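Local atomic coordinates of transcriptional regulator, IclR family (Alicyclobacillus acidocaldarius subsp. acidocaldarius, PDB entry 5TJJ), a protein that probably binds DNA and regulates transcription, as other helix-turn-helix regulators of the IclR family do. Residues A105-R110 with I117-A122; D113-Y118 with G136-V141; G147-A152 with D219-C224. All blocks are in the same frame, centred on the assembly; numbering follows the deposited sequence.

How the interactions relate
All three contacts lie in the GAF-clan C-terminal part of the regulator and build on one antiparallel sheet. Interaction 1 pairs strand 104-110 with strand 115-122; interaction 2 adds the outermost strand 138-140 to the far edge of strand 115-122, and the two contacts share Ile117 and Tyr118. Interaction 3 lays helix 144-151 against strand 218-227, the other neighbour of strand 104-110; the two strands are joined by probable hydrogen bonds such as Val106 N to Ser223 O (2.7 Å). The contact centres are about 10 to 11 Å apart. Phe150 ties interaction 3 to interaction 2, its CE2 meeting Val116 CG1 at 3.5 Å.

Interaction 1: A105-R110 with I117-A122; sequences AVLVKR and IYIGSA
Val106 lays its CG1 methyl over one face of the Tyr118 ring, 3.6 Å from the centroid and only 20° off the ring normal, a CH-pi contact. CG1 stands anti to the backbone N (chi1 168°), which swings it over the ring, while CG2 turns the other way, toward Ser121. Val108 reaches the same ring obliquely, CG2 being 3.9 Å from Tyr118 CE1. These residues sit on two strands of an antiparallel beta hairpin in the GAF-like C-terminal domain, held by paired backbone bonds between Ala105 and Ala122 and between Lys109 and Ile117. Between them the register slips by a residue in a classic beta bulge: Ile119 N bonds Leu107 O at 2.9 Å, nearly straight (174°), and Leu107 N bonds Gly120 O at 3.0 Å, so that Leu107 faces two residues of the other strand. Ile119, the first residue of the bulge, can be followed outward. Its CB stands 4.1 Å from Leu107 O. CG1, set between its own backbone N and carbonyl carbon, drops over that same oxygen at 3.3 Å and also meets Leu107 CG. CD1 at the tip runs obliquely across the leucine to CD2, 3.7 Å away, and the other branch, CG2, rests on Lys109 CB. Leu107 continues from here onto Leu91 and Leu94 of helix 86-101, and Ile119 onto Tyr87 of the same helix. The rest of the Lys109 chain runs out extended, away from the hairpin partner, and its NZ makes a weak hydrogen bond to Tyr87 OH.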
# COMPACT_ATOMS: atom_id res chain seq x y z
N ALA A 105 -24.47 4.38 -8.67
CA ALA A 105 -23.68 3.49 -7.85
C ALA A 105 -23.19 4.24 -6.62
O ALA A 105 -22.89 5.43 -6.68
CB ALA A 105 -22.52 2.93 -8.66
N VAL A 106 -23.12 3.54 -5.50
CA VAL A 106 -22.92 4.17 -4.22
C VAL A 106 -21.97 3.35 -3.35
O VAL A 106 -22.05 2.11 -3.31
CB VAL A 106 -24.27 4.38 -3.55
CG1 VAL A 106 -24.11 4.77 -2.09
CG2 VAL A 106 -25.05 5.47 -4.27
N LEU A 107 -21.10 4.05 -2.64
CA LEU A 107 -20.14 3.42 -1.74
C LEU A 107 -20.57 3.67 -0.28
O LEU A 107 -20.57 4.82 0.17
CB LEU A 107 -18.73 3.96 -2.03
CG LEU A 107 -17.60 3.44 -1.17
CD1 LEU A 107 -17.47 1.93 -1.30
CD2 LEU A 107 -16.31 4.14 -1.57
N VAL A 108 -20.90 2.60 0.44
CA VAL A 108 -21.44 2.67 1.81
C VAL A 108 -20.42 2.18 2.84
O VAL A 108 -19.80 1.14 2.67
CB VAL A 108 -22.70 1.82 1.94
CG1 VAL A 108 -23.43 2.16 3.21
CG2 VAL A 108 -23.59 2.02 0.71
N LYS A 109 -20.29 2.90 3.95
CA LYS A 109 -19.30 2.54 4.97
C LYS A 109 -19.95 2.37 6.31
O LYS A 109 -20.82 3.14 6.68
CB LYS A 109 -18.28 3.65 5.07
CG LYS A 109 -17.42 3.59 6.30
CD LYS A 109 -16.22 4.47 6.11
CE LYS A 109 -15.40 4.51 7.38
NZ LYS A 109 -14.09 5.11 7.02
N ARG A 110 -19.47 1.41 7.07
CA ARG A 110 -19.98 1.19 8.40
C ARG A 110 -19.44 2.22 9.40
O ARG A 110 -18.27 2.60 9.34
CB ARG A 110 -19.60 -0.19 8.88
CG ARG A 110 -20.51 -0.72 9.96
CD ARG A 110 -19.89 -1.86 10.72
NE ARG A 110 -20.00 -3.12 10.00
CZ ARG A 110 -20.90 -4.09 10.25
NH1 ARG A 110 -20.87 -5.19 9.50
NH2 ARG A 110 -21.83 -3.96 11.22
N ILE A 117 -23.02 4.98 6.44
CA ILE A 117 -22.97 6.28 5.76
C ILE A 117 -22.56 6.16 4.28
O ILE A 117 -21.66 5.39 3.93
CB ILE A 117 -22.08 7.26 6.55
CG1 ILE A 117 -22.18 8.68 6.00
CG2 ILE A 117 -20.63 6.82 6.56
CD1 ILE A 117 -21.35 9.69 6.80
N TYR A 118 -23.24 6.91 3.41
CA TYR A 118 -22.78 7.11 2.03
C TYR A 118 -21.50 7.96 2.04
O TYR A 118 -21.49 9.05 2.59
CB TYR A 118 -23.84 7.82 1.20
CG TYR A 118 -25.06 7.01 0.82
CD1 TYR A 118 -25.15 5.64 1.05
CD2 TYR A 118 -26.14 7.64 0.18
CE1 TYR A 118 -26.27 4.91 0.68
CE2 TYR A 118 -27.27 6.92 -0.21
CZ TYR A 118 -27.33 5.54 0.04
OH TYR A 118 -28.44 4.78 -0.32
N ILE A 119 -20.43 7.43 1.46
CA ILE A 119 -19.16 8.16 1.35
C ILE A 119 -18.77 8.54 -0.09
O ILE A 119 -17.80 9.23 -0.30
CB ILE A 119 -18.01 7.43 2.07
CG1 ILE A 119 -17.76 6.05 1.49
CG2 ILE A 119 -18.33 7.27 3.55
CD1 ILE A 119 -16.38 5.50 1.85
N GLY A 120 -19.54 8.13 -1.08
CA GLY A 120 -19.28 8.51 -2.47
C GLY A 120 -20.36 7.96 -3.36
O GLY A 120 -21.03 7.01 -2.98
N SER A 121 -20.57 8.59 -4.51
CA SER A 121 -21.49 8.10 -5.53
C SER A 121 -20.97 8.41 -6.91
O SER A 121 -20.08 9.20 -7.08
CB SER A 121 -22.88 8.74 -5.38
OG SER A 121 -22.81 10.11 -5.72
N ALA A 122 -21.56 7.74 -7.89
CA ALA A 122 -21.25 7.89 -9.29
C ALA A 122 -22.53 7.70 -10.08
O ALA A 122 -23.14 6.63 -10.09
CB ALA A 122 -20.22 6.88 -9.69

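Interaction 2: D113-Y118 with G136-V141; sequences DDRVIY and GQQFPV
Val116 and Phe139 form the central hydrogen-bonded pair where the short strand 138-140, the outermost on this side of the six-stranded antiparallel sheet, joins strand 115-122. Val116 N bonds Phe139 O at 2.7 Å, lying in the carbonyl plane, and Phe139 N returns the bond to Val116 O. Beyond the strand proper the pairing goes on in both directions, with Tyr118 N to Gln137 O and Gly136 N to Tyr118 O at one end and Val141 N to Asp114 O at the other; there the amide sits well above the carbonyl plane. The side chains of the central pair share one face of the sheet. Phe139 turns its edge to the face of Tyr118: CE2 hangs 3.5 Å above the plane, over the ring centre, with the two planes at 55°. With Val106 at the opposite face, the tyrosine ring is held from both sides. Val116 CG2 comes to the edge of the phenylalanine ring and touches Phe139 CB at 3.7 Å, while CG1 faces Val141 CG2 across 4.2 Å. On the other face Ile117 CD1 lies against Gly136 O (3.5 Å) and its CG1 against Gln138 CG. Arg115 bends at chi2 and chi3, folding its guanidinium back so that one face overlies the Phe139 carbonyl; Gln138 OE1 lies at its edge, 3.8 Å from NE. Asp114 instead has its salt bridge with Arg161, outside the pairing. The Val116-Phe139 face is thus apolar, whereas Gln138, on the face of Ile117, and Arg115, which leads away from the partner strand, are exposed and polar, without a direct charge pair between the segments.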
# COMPACT_ATOMS: atom_id res chain seq x y z
N ASP A 113 -22.15 2.39 16.35
CA ASP A 113 -23.48 2.61 16.86
C ASP A 113 -24.59 2.35 15.83
O ASP A 113 -25.55 3.10 15.70
CB ASP A 113 -23.55 3.99 17.54
CG ASP A 113 -22.62 4.07 18.78
OD1 ASP A 113 -21.94 3.06 19.12
OD2 ASP A 113 -22.59 5.15 19.42
N ASP A 114 -24.44 1.21 15.14
CA ASP A 114 -25.45 0.66 14.23
C ASP A 114 -25.86 1.61 13.09
O ASP A 114 -26.99 1.58 12.65
CB ASP A 114 -26.67 0.17 15.01
CG ASP A 114 -26.32 -0.94 16.03
OD1 ASP A 114 -25.49 -1.83 15.73
OD2 ASP A 114 -26.89 -0.92 17.14
N ARG A 115 -24.93 2.45 12.65
CA ARG A 115 -25.18 3.34 11.53
C ARG A 115 -24.28 2.96 10.37
O ARG A 115 -23.21 2.35 10.54
CB ARG A 115 -24.89 4.83 11.85
CG ARG A 115 -25.51 5.43 13.10
CD ARG A 115 -27.02 5.53 13.03
NE ARG A 115 -27.47 6.68 12.23
CZ ARG A 115 -28.75 7.03 12.06
NH1 ARG A 115 -29.74 6.33 12.65
NH2 ARG A 115 -29.05 8.09 11.30
N VAL A 116 -24.72 3.36 9.18
CA VAL A 116 -23.91 3.32 7.96
C VAL A 116 -23.99 4.68 7.31
O VAL A 116 -24.94 5.43 7.58
CB VAL A 116 -24.37 2.24 6.97
CG1 VAL A 116 -24.20 0.85 7.59
CG2 VAL A 116 -25.80 2.42 6.53
N ILE A 117 -23.02 4.98 6.44
CA ILE A 117 -22.97 6.28 5.76
C ILE A 117 -22.56 6.16 4.28
O ILE A 117 -21.66 5.39 3.93
CB ILE A 117 -22.08 7.26 6.55
CG1 ILE A 117 -22.18 8.68 6.00
CG2 ILE A 117 -20.63 6.82 6.56
CD1 ILE A 117 -21.35 9.69 6.80
N TYR A 118 -23.24 6.91 3.41
CA TYR A 118 -22.78 7.11 2.03
C TYR A 118 -21.50 7.96 2.04
O TYR A 118 -21.49 9.05 2.59
CB TYR A 118 -23.84 7.82 1.20
CG TYR A 118 -25.06 7.01 0.82
CD1 TYR A 118 -25.15 5.64 1.05
CD2 TYR A 118 -26.14 7.64 0.18
CE1 TYR A 118 -26.27 4.91 0.68
CE2 TYR A 118 -27.27 6.92 -0.21
CZ TYR A 118 -27.33 5.54 0.04
OH TYR A 118 -28.44 4.78 -0.32
N GLY A 136 -22.81 11.67 2.77
CA GLY A 136 -22.94 12.05 4.18
C GLY A 136 -24.21 11.56 4.86
O GLY A 136 -24.26 11.53 6.08
N GLN A 137 -25.22 11.17 4.10
CA GLN A 137 -26.43 10.64 4.71
C GLN A 137 -26.13 9.33 5.43
O GLN A 137 -25.48 8.44 4.88
CB GLN A 137 -27.53 10.40 3.68
CG GLN A 137 -28.93 10.41 4.30
CD GLN A 137 -30.05 10.10 3.31
OE1 GLN A 137 -29.81 9.89 2.11
NE2 GLN A 137 -31.28 10.08 3.80
N GLN A 138 -26.62 9.25 6.67
CA GLN A 138 -26.47 8.09 7.51
C GLN A 138 -27.78 7.34 7.61
O GLN A 138 -28.85 7.94 7.55
CB GLN A 138 -26.03 8.49 8.91
CG GLN A 138 -24.83 9.42 8.96
CD GLN A 138 -24.29 9.57 10.37
OE1 GLN A 138 -24.33 8.64 11.18
NE2 GLN A 138 -23.78 10.74 10.68
N PHE A 139 -27.67 6.03 7.78
CA PHE A 139 -28.82 5.13 7.88
C PHE A 139 -28.57 4.08 8.95
O PHE A 139 -27.42 3.84 9.33
CB PHE A 139 -28.99 4.37 6.58
CG PHE A 139 -29.06 5.22 5.37
CD1 PHE A 139 -30.26 5.73 4.94
CD2 PHE A 139 -27.91 5.50 4.64
CE1 PHE A 139 -30.34 6.52 3.80
CE2 PHE A 139 -27.97 6.27 3.50
CZ PHE A 139 -29.19 6.78 3.08
N PRO A 140 -29.64 3.42 9.41
CA PRO A 140 -29.42 2.28 10.27
C PRO A 140 -28.81 1.12 9.49
O PRO A 140 -29.10 0.95 8.29
CB PRO A 140 -30.83 1.91 10.74
CG PRO A 140 -31.68 2.35 9.60
CD PRO A 140 -31.07 3.64 9.15
N VAL A 141 -27.95 0.37 10.18
CA VAL A 141 -27.26 -0.78 9.63
C VAL A 141 -28.17 -1.89 9.08
O VAL A 141 -27.72 -2.65 8.23
CB VAL A 141 -26.26 -1.40 10.65
CG1 VAL A 141 -26.99 -2.05 11.85
CG2 VAL A 141 -25.29 -2.39 9.97

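Interaction 3: G147-A152 with D219-C224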
# COMPACT_ATOMS: atom_id res chain seq x y z
N GLY A 147 -27.78 -2.51 4.08
CA GLY A 147 -27.82 -2.89 5.48
C GLY A 147 -27.59 -4.39 5.66
O GLY A 147 -26.68 -4.82 6.37
N ARG A 148 -28.41 -5.18 4.98
CA ARG A 148 -28.27 -6.63 4.98
C ARG A 148 -26.88 -7.16 4.56
O ARG A 148 -26.48 -8.25 5.00
CB ARG A 148 -29.30 -7.24 4.05
CG ARG A 148 -30.73 -7.12 4.54
CD ARG A 148 -31.62 -8.15 3.88
NE ARG A 148 -32.13 -7.69 2.60
CZ ARG A 148 -33.07 -6.78 2.44
NH1 ARG A 148 -33.67 -6.21 3.49
NH2 ARG A 148 -33.43 -6.45 1.22
N CYS A 149 -26.17 -6.43 3.70
CA CYS A 149 -24.83 -6.85 3.34
C CYS A 149 -23.83 -6.68 4.46
O CYS A 149 -22.89 -7.45 4.51
CB CYS A 149 -24.29 -6.14 2.11
SG CYS A 149 -25.05 -6.70 0.60
N PHE A 150 -24.01 -5.69 5.34
CA PHE A 150 -23.15 -5.55 6.54
C PHE A 150 -23.55 -6.62 7.56
O PHE A 150 -22.71 -7.42 7.98
CB PHE A 150 -23.25 -4.16 7.17
CG PHE A 150 -22.67 -3.03 6.34
CD1 PHE A 150 -21.31 -2.83 6.27
CD2 PHE A 150 -23.50 -2.11 5.70
CE1 PHE A 150 -20.77 -1.77 5.54
CE2 PHE A 150 -22.97 -1.04 4.98
CZ PHE A 150 -21.60 -0.87 4.89
N LEU A 151 -24.83 -6.65 7.90
CA LEU A 151 -25.33 -7.52 8.97
C LEU A 151 -25.16 -9.02 8.75
O LEU A 151 -24.80 -9.73 9.66
CB LEU A 151 -26.80 -7.27 9.24
CG LEU A 151 -27.18 -6.27 10.32
CD1 LEU A 151 -28.69 -6.34 10.50
CD2 LEU A 151 -26.50 -6.61 11.63
N ALA A 152 -25.42 -9.48 7.54
CA ALA A 152 -25.37 -10.89 7.25
C ALA A 152 -24.02 -11.53 7.61
O ALA A 152 -23.92 -12.76 7.85
CB ALA A 152 -25.70 -11.13 5.79
N ASP A 219 -16.49 -3.85 6.02
CA ASP A 219 -16.44 -2.41 6.33
C ASP A 219 -17.07 -1.52 5.23
O ASP A 219 -17.36 -0.36 5.47
CB ASP A 219 -14.98 -1.98 6.55
CG ASP A 219 -14.50 -2.20 7.98
OD1 ASP A 219 -15.34 -2.36 8.92
OD2 ASP A 219 -13.24 -2.19 8.18
N LEU A 220 -17.28 -2.08 4.04
CA LEU A 220 -17.72 -1.31 2.91
C LEU A 220 -18.70 -2.13 2.12
O LEU A 220 -18.55 -3.36 2.02
CB LEU A 220 -16.51 -0.98 2.03
CG LEU A 220 -15.54 0.10 2.50
CD1 LEU A 220 -14.40 0.23 1.48
CD2 LEU A 220 -16.27 1.43 2.72
N VAL A 221 -19.69 -1.46 1.53
CA VAL A 221 -20.64 -2.10 0.63
C VAL A 221 -20.75 -1.27 -0.63
O VAL A 221 -20.69 -0.06 -0.55
CB VAL A 221 -21.99 -2.27 1.30
CG1 VAL A 221 -23.09 -2.66 0.31
CG2 VAL A 221 -21.90 -3.32 2.42
N LEU A 222 -20.83 -1.93 -1.78
CA LEU A 222 -21.07 -1.29 -3.04
C LEU A 222 -22.51 -1.56 -3.39
O LEU A 222 -22.93 -2.70 -3.35
CB LEU A 222 -20.20 -1.85 -4.18
CG LEU A 222 -18.71 -2.00 -3.99
CD1 LEU A 222 -18.09 -2.40 -5.31
CD2 LEU A 222 -18.10 -0.70 -3.53
N SER A 223 -23.22 -0.52 -3.79
CA SER A 223 -24.65 -0.61 -4.06
C SER A 223 -25.07 0.17 -5.31
O SER A 223 -24.43 1.14 -5.68
CB SER A 223 -25.39 -0.09 -2.86
OG SER A 223 -26.77 -0.28 -3.05
N CYS A 224 -26.14 -0.28 -5.96
CA CYS A 224 -26.70 0.37 -7.16
C CYS A 224 -28.14 0.74 -6.86
O CYS A 224 -28.92 -0.10 -6.39
CB CYS A 224 -26.71 -0.59 -8.35
SG CYS A 224 -25.25 -0.45 -9.37
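Helix 147-151 runs roughly antiparallel to strand 219-224, their directions 147° apart, with the axes 8.6 Å from each other at their closest. No hydrogen bond crosses between the two; the nearest alpha carbons, those of Cys149 and Val221, are 6.9 Å apart, leaving room for one layer of side chains. Val221 points toward the helix into that layer. Its CG2 methyl sits over the centre of the Phe150 ring, 3.5 Å from the centroid and 12° off the normal, a CH-pi contact. The same methyl touches Cys149 CB at 3.7 Å, so it is lodged between consecutive helix residues. Phe150 has CG anti to its carbonyl carbon (chi1 -68°), which brings the ring back from its sidelong start on the helix to the strand. The ring edge is turned to the strand backbone: CE1 lies 3.7 Å from Asp219 O. From the other side of the ring plane Val116 CG1 approaches CE2, and Val141 also packs on this phenylalanine. Cys149 goes on to Ala208 and Pro210 of strand 204-212, while the backbone O of Phe150 takes a weak hydrogen bond from Arg110. The contact packs helix 144-151 on the sheet of the GAF-like domain. An alanine at Phe150 keeps no ring, and the loss would probably leave a gap between Val221 CG2 and Val116 CG1, which now lie on opposite sides of the ring. With no hydrogen bond across the contact, and with Cys149, Phe150 and Val221 all buried, the contact depends on shape and dispersion, and its cohesion is likely to come mainly from excluding water.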